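Probable chitinase A (Chromobacterium violaceum, PDB 4TX8) is a family 18 glycoside hydrolase, probably an endochitinase that cleaves the glycosidic bonds within chitin chains. Local coordinates at residues G348-S351 and S355-S358; R392-W397 and Y407-P412; Y204-L207 and G211-G214. All coordinates share one frame; numbering follows the deposited sequence.

How the contacts relate
The three contacts sample different levels of one beta/alpha barrel. Contacts 1 and 2 have centres 11 Å apart and lie on neighbouring parallel strands: Val349 N is 3.0 Å from Met395 O and Ser351 N is 2.8 Å from Trp397 O, both probable hydrogen bonds. Contact 1 belongs to a loop at the C-terminal end of its strand and carries a magnesium ion, whereas contact 2 packs the outside of the last strand. Contact 3 lies at the other end of the barrel, its centre 28 Å from that of contact 1 and 25 Å from that of contact 2. It leads into strand 214-218, whose far end reaches the calcium site of Asp218 and Glu220.

Contact 1. Residues G348-S351 and S355-S358; sequences GVPS and SANS. With MG (magnesium ion), chain C.
Ser351 and Ser355 meet hydroxyl to hydroxyl, OG to OG at 2.8 Å, in a hydrogen bond that either could donate. The two oxygens reach each other from different torsional settings: OG of Ser351 sits between its own backbone N and carbonyl carbon (chi1 61°), while OG of Ser355 stands opposite its carbonyl carbon (chi1 -60°). Ser351 OG is gripped further by Trp397 O and Ser398 N, so the junction is tied to the end of the adjacent strand as well as to its own loop.

Apolar packing fills the inside of the bend. The Pro350 ring lies against the loop with two of its carbons: CG is 3.6 Å from the Ala356 CB methyl, and CB is 3.9 Å from Ser355 CB. The turn lies at the C-terminal end of strand 345-350 of the beta/alpha barrel, where the chain enters the loop to helix 363-375; loops at this end of the barrel surround the active-site cleft in the GH18 family.

Metal coordination occupies the outer side. Ala356 turns its carbonyl outward, and its O binds the magnesium ion at 2.2 Å, with Arg353 O as the other protein ligand and three waters, each about 2.5 Å from the metal. A second-shell residue supports this site: Asn357 OD1 accepts a hydrogen bond of 2.8 Å from one of those waters. Farther along, Ser358 directs its hydroxyl to Glu310 OE2 and to a bound citrate, probably from the crystallisation liquor.

Contact 2. Residues R392-W397 and Y407-P412; sequences RGVMTW and YTFSRP
Thr396 and Phe409 mark the closest approach of the two backbones, 8.8 Å between their CA atoms. Thr396 belongs to the extended strand 393-397, whereas Phe409 leads into helix 410-417; no hydrogen bond joins the segments, and side chains alone span the gap. With its CG anti to the backbone N (chi1 -175°), the Phe409 ring reaches toward the strand and meets Thr396 and Val394 coming the other way. As modelled, Thr396 CG2 lies over one face, displaced toward the rim, 3.6 Å from the ring centroid of Phe409 and 20° off the normal, as in a CH-pi contact. Val394 CG1 approaches instead at the edge, in the plane of the ring, 3.9 Å from Phe409 CZ. The nearly eclipsed chi1 of -3° at Thr396 leaves the placement of both its branches, and so the details of the CH-pi contact and the tight approach of OG1 to the ring, uncertain. Val366 of helix 363-375 touches both Val394 and Phe409, and Asp402 OD1 holds the backbone N of Phe409. The arrangement is characteristic of the beta/alpha barrel of this family, where outward-facing side chains of the final strand, here the one that pairs with strand 108-114 to close the barrel, pack against the surrounding helical layer.

Contact 3. Residues Y204-L207 and G211-G214; sequences YGIL and GFDG
Leu207 and Gly211 join through the backbone, Gly211 N donating to Leu207 O at 2.7 Å. The bond is somewhat bent, 142° at the hydrogen, with the donor tilted 29° from the carbonyl plane. It belongs to the last turn of helix 193-210. Gly211 then leaves helical geometry with a positive phi of 86°, a left-handed glycine ending of the kind that often terminates helices, and the chain crosses the end of the helix toward strand 214-218.

The packed side of the turn is apolar. Phe212 presents the edge of its ring to Ile206, with CE2 4.0 Å from Ile206 CG2. Phe212 CB rests 4.1 Å from Leu207 CD1, the two side chains crossing at about a right angle. Leu207 CD2 continues the seam to Gly214 CA, at 4.3 Å. The solvent side is thinner: Gly211 and Asp213 are partly exposed, Gly211 offers no side chain, and Asp213 turns from the helix to bond Gln171 NE2 and Val177 N through OD2.

Asp213 and Gly214 begin the DGIDLDLE sequence, the DxxDxDxE signature of family 18, which runs through strand 214-218 to Glu220. Phe212 is wedged between helix 160-171, through Phe163 and Ile167, and strand 176-182, through Val177 and Leu179, while Leu207 packs on Ile246 of helix 230-246.

Contact 1. Residues G348-S351 and S355-S358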
ATOM      1  N   GLY A 348      -6.462  -2.257  -1.894  1.00 22.74           N
ATOM      2  CA  GLY A 348      -5.155  -2.852  -1.676  1.00 22.18           C
ATOM      3  C   GLY A 348      -5.138  -4.360  -1.844  1.00 23.91           C
ATOM      4  O   GLY A 348      -5.974  -5.073  -1.285  1.00 23.63           O
ATOM      5  N   VAL A 349      -4.167  -4.843  -2.614  1.00 19.43           N
ATOM      6  CA  VAL A 349      -4.047  -6.261  -2.939  1.00 20.80           C
ATOM      7  C   VAL A 349      -2.584  -6.704  -2.813  1.00 26.81           C
ATOM      8  O   VAL A 349      -1.691  -5.865  -2.773  1.00 28.03           O
ATOM      9  CB  VAL A 349      -4.554  -6.546  -4.369  1.00 19.89           C
ATOM     10  CG1 VAL A 349      -6.059  -6.291  -4.474  1.00 22.43           C
ATOM     11  CG2 VAL A 349      -3.796  -5.682  -5.368  1.00 22.75           C
ATOM     12  N   PRO A 350      -2.334  -8.020  -2.729  1.00 24.77           N
ATOM     13  CA  PRO A 350      -0.945  -8.500  -2.776  1.00 24.35           C
ATOM     14  C   PRO A 350      -0.382  -8.386  -4.189  1.00 19.98           C
ATOM     15  O   PRO A 350      -1.141  -8.549  -5.140  1.00 22.96           O
ATOM     16  CB  PRO A 350      -1.060  -9.970  -2.350  1.00 20.39           C
ATOM     17  CG  PRO A 350      -2.394 -10.073  -1.666  1.00 19.98           C
ATOM     18  CD  PRO A 350      -3.274  -9.097  -2.374  1.00 19.27           C
ATOM     19  N   SER A 351       0.909  -8.109  -4.338  1.00 20.21           N
ATOM     20  CA  SER A 351       1.475  -7.963  -5.676  1.00 21.97           C
ATOM     21  C   SER A 351       1.714  -9.325  -6.313  1.00 24.03           C
ATOM     22  O   SER A 351       1.820  -9.435  -7.536  1.00 27.24           O
ATOM     23  CB  SER A 351       2.776  -7.152  -5.638  1.00 22.43           C
ATOM     24  OG  SER A 351       3.766  -7.787  -4.849  1.00 21.92           O
ATOM     25  N   SER A 355       3.602 -12.130  -1.365  1.00 27.03           N
ATOM     26  CA  SER A 355       3.289 -10.855  -0.721  1.00 23.15           C
ATOM     27  C   SER A 355       2.287 -10.968   0.428  1.00 24.16           C
ATOM     28  O   SER A 355       2.108 -10.022   1.197  1.00 29.19           O
ATOM     29  CB  SER A 355       2.755  -9.867  -1.760  1.00 20.56           C
ATOM     30  OG  SER A 355       3.709  -9.626  -2.782  1.00 21.28           O
ATOM     31  N   ALA A 356       1.634 -12.118   0.538  1.00 23.53           N
ATOM     32  CA  ALA A 356       0.592 -12.311   1.541  1.00 23.02           C
ATOM     33  C   ALA A 356       0.288 -13.790   1.712  1.00 23.31           C
ATOM     34  O   ALA A 356       0.868 -14.627   1.025  1.00 26.21           O
ATOM     35  CB  ALA A 356      -0.669 -11.551   1.153  1.00 21.46           C
ATOM     36  N   ASN A 357      -0.623 -14.110   2.626  1.00 23.42           N
ATOM     37  CA  ASN A 357      -1.004 -15.498   2.868  1.00 24.63           C
ATOM     38  C   ASN A 357      -2.282 -15.886   2.132  1.00 28.04           C
ATOM     39  O   ASN A 357      -2.522 -17.062   1.870  1.00 32.09           O
ATOM     40  CB  ASN A 357      -1.176 -15.750   4.366  1.00 25.93           C
ATOM     41  CG  ASN A 357       0.052 -15.368   5.163  1.00 29.85           C
ATOM     42  OD1 ASN A 357       1.167 -15.783   4.849  1.00 32.27           O
ATOM     43  ND2 ASN A 357      -0.145 -14.557   6.195  1.00 27.44           N
ATOM     44  N   SER A 358      -3.103 -14.892   1.810  1.00 26.26           N
ATOM     45  CA  SER A 358      -4.346 -15.122   1.081  1.00 29.15           C
ATOM     46  C   SER A 358      -4.818 -13.824   0.446  1.00 30.70           C
ATOM     47  O   SER A 358      -4.388 -12.746   0.849  1.00 27.49           O
ATOM     48  CB  SER A 358      -5.430 -15.678   2.005  1.00 30.21           C
ATOM     49  OG  SER A 358      -5.853 -14.696   2.937  1.00 30.96           O
TER
HETATM   50 MG    MG C 502       2.306 -16.270   0.536  1.00 52.95          MG
HETATM   51  O   HOH W   1       1.773 -17.482   2.691  1.00 39.04           O
HETATM   52  O   HOH W   2       0.989 -18.269  -0.328  1.00 34.51           O
HETATM   53  O   HOH W   3       3.858 -14.765   1.811  1.00 44.61           O

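Contact 2. Residues R392-W397 and Y407-P412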
ATOM      1  N   ARG A 392      -9.832   6.352  -7.348  1.00 27.13           N
ATOM      2  CA  ARG A 392      -8.406   6.669  -7.237  1.00 28.37           C
ATOM      3  C   ARG A 392      -7.484   5.565  -7.762  1.00 28.96           C
ATOM      4  O   ARG A 392      -6.490   5.856  -8.424  1.00 32.24           O
ATOM      5  CB  ARG A 392      -8.041   6.997  -5.788  1.00 26.50           C
ATOM      6  CG  ARG A 392      -6.598   7.466  -5.607  1.00 27.80           C
ATOM      7  CD  ARG A 392      -6.302   8.742  -6.405  1.00 28.39           C
ATOM      8  NE  ARG A 392      -6.945   9.920  -5.826  1.00 27.14           N
ATOM      9  CZ  ARG A 392      -6.653  11.175  -6.155  1.00 30.25           C
ATOM     10  NH1 ARG A 392      -5.722  11.428  -7.066  1.00 30.48           N
ATOM     11  NH2 ARG A 392      -7.290  12.183  -5.572  1.00 30.61           N
ATOM     12  N   GLY A 393      -7.792   4.304  -7.468  1.00 26.54           N
ATOM     13  CA  GLY A 393      -7.037   3.220  -8.073  1.00 25.83           C
ATOM     14  C   GLY A 393      -6.643   2.029  -7.217  1.00 27.26           C
ATOM     15  O   GLY A 393      -7.482   1.413  -6.553  1.00 28.19           O
ATOM     16  N   VAL A 394      -5.353   1.697  -7.250  1.00 23.50           N
ATOM     17  CA  VAL A 394      -4.852   0.436  -6.711  1.00 22.29           C
ATOM     18  C   VAL A 394      -3.632   0.619  -5.806  1.00 24.44           C
ATOM     19  O   VAL A 394      -2.706   1.362  -6.137  1.00 25.71           O
ATOM     20  CB  VAL A 394      -4.476  -0.538  -7.858  1.00 23.21           C
ATOM     21  CG1 VAL A 394      -3.949  -1.862  -7.309  1.00 18.98           C
ATOM     22  CG2 VAL A 394      -5.669  -0.778  -8.779  1.00 23.75           C
ATOM     23  N   MET A 395      -3.641  -0.059  -4.660  1.00 20.82           N
ATOM     24  CA  MET A 395      -2.460  -0.153  -3.806  1.00 19.88           C
ATOM     25  C   MET A 395      -1.966  -1.592  -3.768  1.00 25.21           C
ATOM     26  O   MET A 395      -2.768  -2.526  -3.822  1.00 24.15           O
ATOM     27  CB  MET A 395      -2.765   0.342  -2.386  1.00 18.05           C
ATOM     28  CG  MET A 395      -1.631   0.158  -1.372  1.00 23.25           C
ATOM     29  SD  MET A 395      -1.560  -1.492  -0.615  1.00 26.21           S
ATOM     30  CE  MET A 395      -2.543  -1.246   0.870  1.00 25.26           C
ATOM     31  N   THR A 396      -0.647  -1.767  -3.662  1.00 24.07           N
ATOM     32  CA  THR A 396      -0.056  -3.096  -3.525  1.00 25.39           C
ATOM     33  C   THR A 396       1.100  -3.178  -2.548  1.00 23.45           C
ATOM     34  O   THR A 396       1.945  -2.287  -2.493  1.00 21.88           O
ATOM     35  CB  THR A 396       0.507  -3.631  -4.854  1.00 30.56           C
ATOM     36  OG1 THR A 396       0.245  -2.698  -5.907  1.00 46.69           O
ATOM     37  CG2 THR A 396      -0.093  -4.957  -5.169  1.00 28.88           C
ATOM     38  N   TRP A 397       1.136  -4.277  -1.805  1.00 19.44           N
ATOM     39  CA  TRP A 397       2.361  -4.750  -1.187  1.00 21.06           C
ATOM     40  C   TRP A 397       2.962  -5.778  -2.137  1.00 20.94           C
ATOM     41  O   TRP A 397       2.401  -6.860  -2.280  1.00 20.74           O
ATOM     42  CB  TRP A 397       2.086  -5.379   0.176  1.00 19.24           C
ATOM     43  CG  TRP A 397       3.318  -5.774   0.923  1.00 21.58           C
ATOM     44  CD1 TRP A 397       3.946  -6.986   0.896  1.00 21.23           C
ATOM     45  CD2 TRP A 397       4.075  -4.949   1.815  1.00 21.62           C
ATOM     46  NE1 TRP A 397       5.049  -6.967   1.719  1.00 21.51           N
ATOM     47  CE2 TRP A 397       5.152  -5.726   2.292  1.00 22.09           C
ATOM     48  CE3 TRP A 397       3.947  -3.630   2.257  1.00 20.24           C
ATOM     49  CZ2 TRP A 397       6.094  -5.226   3.187  1.00 24.63           C
ATOM     50  CZ3 TRP A 397       4.888  -3.133   3.148  1.00 21.72           C
ATOM     51  CH2 TRP A 397       5.945  -3.930   3.603  1.00 22.52           C
ATOM     52  N   TYR A 407       8.172  -7.226 -12.314  1.00 26.90           N
ATOM     53  CA  TYR A 407       7.171  -6.200 -12.617  1.00 27.73           C
ATOM     54  C   TYR A 407       5.894  -6.783 -13.215  1.00 29.84           C
ATOM     55  O   TYR A 407       5.237  -6.142 -14.034  1.00 30.41           O
ATOM     56  CB  TYR A 407       7.744  -5.149 -13.575  1.00 25.16           C
ATOM     57  CG  TYR A 407       9.082  -4.583 -13.158  1.00 27.58           C
ATOM     58  CD1 TYR A 407       9.199  -3.775 -12.033  1.00 26.31           C
ATOM     59  CD2 TYR A 407      10.226  -4.837 -13.904  1.00 31.05           C
ATOM     60  CE1 TYR A 407      10.422  -3.246 -11.656  1.00 27.06           C
ATOM     61  CE2 TYR A 407      11.449  -4.315 -13.536  1.00 33.08           C
ATOM     62  CZ  TYR A 407      11.542  -3.520 -12.411  1.00 31.94           C
ATOM     63  OH  TYR A 407      12.757  -2.999 -12.040  1.00 32.17           O
ATOM     64  N   THR A 408       5.544  -7.995 -12.798  1.00 26.98           N
ATOM     65  CA  THR A 408       4.385  -8.687 -13.353  1.00 27.61           C
ATOM     66  C   THR A 408       3.066  -8.091 -12.874  1.00 27.63           C
ATOM     67  O   THR A 408       2.013  -8.358 -13.452  1.00 27.80           O
ATOM     68  CB  THR A 408       4.407 -10.182 -13.003  1.00 28.50           C
ATOM     69  OG1 THR A 408       4.648 -10.336 -11.599  1.00 27.84           O
ATOM     70  CG2 THR A 408       5.506 -10.887 -13.779  1.00 29.58           C
ATOM     71  N   PHE A 409       3.120  -7.294 -11.811  1.00 25.17           N
ATOM     72  CA  PHE A 409       1.932  -6.604 -11.332  1.00 25.61           C
ATOM     73  C   PHE A 409       1.904  -5.175 -11.867  1.00 29.12           C
ATOM     74  O   PHE A 409       0.933  -4.762 -12.501  1.00 26.90           O
ATOM     75  CB  PHE A 409       1.874  -6.607  -9.798  1.00 22.88           C
ATOM     76  CG  PHE A 409       0.605  -6.007  -9.232  1.00 27.65           C
ATOM     77  CD1 PHE A 409       0.501  -4.641  -9.011  1.00 26.50           C
ATOM     78  CD2 PHE A 409      -0.480  -6.814  -8.918  1.00 27.95           C
ATOM     79  CE1 PHE A 409      -0.665  -4.089  -8.497  1.00 24.04           C
ATOM     80  CE2 PHE A 409      -1.645  -6.270  -8.398  1.00 28.94           C
ATOM     81  CZ  PHE A 409      -1.738  -4.906  -8.190  1.00 25.26           C
ATOM     82  N   SER A 410       2.979  -4.429 -11.622  1.00 26.41           N
ATOM     83  CA  SER A 410       3.011  -3.005 -11.950  1.00 26.39           C
ATOM     84  C   SER A 410       2.813  -2.715 -13.439  1.00 28.14           C
ATOM     85  O   SER A 410       2.121  -1.765 -13.792  1.00 26.74           O
ATOM     86  CB  SER A 410       4.325  -2.379 -11.479  1.00 24.05           C
ATOM     87  OG  SER A 410       5.442  -2.996 -12.092  1.00 25.92           O
ATOM     88  N   ARG A 411       3.408  -3.523 -14.311  1.00 26.89           N
ATOM     89  CA  ARG A 411       3.314  -3.245 -15.744  1.00 29.46           C
ATOM     90  C   ARG A 411       1.874  -3.348 -16.272  1.00 30.17           C
ATOM     91  O   ARG A 411       1.376  -2.389 -16.860  1.00 29.98           O
ATOM     92  CB  ARG A 411       4.249  -4.162 -16.547  1.00 32.52           C
ATOM     93  CG  ARG A 411       5.706  -3.734 -16.531  1.00 36.54           C
ATOM     94  CD  ARG A 411       6.586  -4.723 -17.279  1.00 40.01           C
ATOM     95  NE  ARG A 411       7.988  -4.313 -17.270  1.00 45.68           N
ATOM     96  CZ  ARG A 411       8.997  -5.079 -17.678  1.00 51.02           C
ATOM     97  NH1 ARG A 411       8.766  -6.306 -18.126  1.00 50.03           N
ATOM     98  NH2 ARG A 411      10.240  -4.616 -17.632  1.00 51.11           N
ATOM     99  N   PRO A 412       1.193  -4.493 -16.062  1.00 29.82           N
ATOM    100  CA  PRO A 412      -0.160  -4.509 -16.634  1.00 29.03           C
ATOM    101  C   PRO A 412      -1.159  -3.644 -15.866  1.00 29.21           C
ATOM    102  O   PRO A 412      -2.078  -3.104 -16.481  1.00 29.55           O
ATOM    103  CB  PRO A 412      -0.556  -5.989 -16.563  1.00 25.64           C
ATOM    104  CG  PRO A 412       0.257  -6.542 -15.444  1.00 27.32           C
ATOM    105  CD  PRO A 412       1.558  -5.797 -15.475  1.00 26.68           C
TER

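Contact 3. Residues Y204-L207 and G211-G214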
ATOM      1  N   TYR A 204       7.010  15.711  12.416  1.00 29.67           N
ATOM      2  CA  TYR A 204       7.239  16.990  11.764  1.00 30.21           C
ATOM      3  C   TYR A 204       8.716  17.136  11.423  1.00 32.43           C
ATOM      4  O   TYR A 204       9.067  17.576  10.332  1.00 34.04           O
ATOM      5  CB  TYR A 204       6.776  18.146  12.652  1.00 34.05           C
ATOM      6  CG  TYR A 204       7.059  19.513  12.076  1.00 37.27           C
ATOM      7  CD1 TYR A 204       6.237  20.063  11.102  1.00 37.68           C
ATOM      8  CD2 TYR A 204       8.148  20.256  12.509  1.00 41.44           C
ATOM      9  CE1 TYR A 204       6.494  21.315  10.572  1.00 40.14           C
ATOM     10  CE2 TYR A 204       8.414  21.504  11.989  1.00 44.80           C
ATOM     11  CZ  TYR A 204       7.584  22.031  11.022  1.00 46.58           C
ATOM     12  OH  TYR A 204       7.847  23.276  10.503  1.00 49.22           O
ATOM     13  N   GLY A 205       9.577  16.748  12.359  1.00 32.87           N
ATOM     14  CA  GLY A 205      11.011  16.788  12.140  1.00 33.71           C
ATOM     15  C   GLY A 205      11.456  15.892  10.997  1.00 35.05           C
ATOM     16  O   GLY A 205      12.301  16.274  10.189  1.00 38.14           O
ATOM     17  N   ILE A 206      10.880  14.697  10.925  1.00 32.64           N
ATOM     18  CA  ILE A 206      11.243  13.737   9.889  1.00 30.90           C
ATOM     19  C   ILE A 206      10.793  14.216   8.511  1.00 31.18           C
ATOM     20  O   ILE A 206      11.583  14.242   7.565  1.00 32.43           O
ATOM     21  CB  ILE A 206      10.639  12.345  10.171  1.00 31.74           C
ATOM     22  CG1 ILE A 206      11.203  11.776  11.476  1.00 30.28           C
ATOM     23  CG2 ILE A 206      10.912  11.401   9.009  1.00 27.30           C
ATOM     24  CD1 ILE A 206      10.519  10.507  11.944  1.00 27.66           C
ATOM     25  N   LEU A 207       9.524  14.601   8.409  1.00 33.04           N
ATOM     26  CA  LEU A 207       8.955  15.052   7.141  1.00 34.46           C
ATOM     27  C   LEU A 207       9.698  16.264   6.583  1.00 37.47           C
ATOM     28  O   LEU A 207      10.023  16.308   5.397  1.00 39.09           O
ATOM     29  CB  LEU A 207       7.468  15.380   7.310  1.00 33.69           C
ATOM     30  CG  LEU A 207       6.439  14.297   6.972  1.00 35.26           C
ATOM     31  CD1 LEU A 207       6.849  12.933   7.506  1.00 31.55           C
ATOM     32  CD2 LEU A 207       5.071  14.688   7.513  1.00 35.86           C
ATOM     33  N   GLY A 211      11.693  15.570   3.344  1.00 31.76           N
ATOM     34  CA  GLY A 211      10.861  16.104   2.282  1.00 30.01           C
ATOM     35  C   GLY A 211       9.790  15.134   1.820  1.00 31.56           C
ATOM     36  O   GLY A 211       9.338  15.196   0.675  1.00 30.13           O
ATOM     37  N   PHE A 212       9.392  14.227   2.708  1.00 27.80           N
ATOM     38  CA  PHE A 212       8.235  13.370   2.470  1.00 28.14           C
ATOM     39  C   PHE A 212       6.986  14.221   2.258  1.00 30.79           C
ATOM     40  O   PHE A 212       6.841  15.271   2.877  1.00 31.38           O
ATOM     41  CB  PHE A 212       8.009  12.417   3.643  1.00 28.53           C
ATOM     42  CG  PHE A 212       9.084  11.385   3.810  1.00 29.10           C
ATOM     43  CD1 PHE A 212       9.278  10.407   2.849  1.00 28.69           C
ATOM     44  CD2 PHE A 212       9.878  11.371   4.946  1.00 27.71           C
ATOM     45  CE1 PHE A 212      10.259   9.447   3.009  1.00 30.46           C
ATOM     46  CE2 PHE A 212      10.859  10.412   5.112  1.00 29.17           C
ATOM     47  CZ  PHE A 212      11.050   9.448   4.140  1.00 30.49           C
ATOM     48  N   ASP A 213       6.079  13.767   1.399  1.00 28.15           N
ATOM     49  CA  ASP A 213       4.861  14.525   1.115  1.00 28.47           C
ATOM     50  C   ASP A 213       3.827  14.387   2.226  1.00 27.96           C
ATOM     51  O   ASP A 213       2.906  15.194   2.330  1.00 27.16           O
ATOM     52  CB  ASP A 213       4.244  14.079  -0.214  1.00 29.77           C
ATOM     53  CG  ASP A 213       5.091  14.460  -1.404  1.00 33.34           C
ATOM     54  OD1 ASP A 213       5.111  15.659  -1.754  1.00 34.58           O
ATOM     55  OD2 ASP A 213       5.732  13.562  -1.993  1.00 31.50           O
ATOM     56  N   GLY A 214       3.977  13.357   3.049  1.00 25.28           N
ATOM     57  CA  GLY A 214       3.020  13.094   4.104  1.00 23.45           C
ATOM     58  C   GLY A 214       3.197  11.705   4.674  1.00 25.21           C
ATOM     59  O   GLY A 214       4.278  11.127   4.575  1.00 22.95           O
TER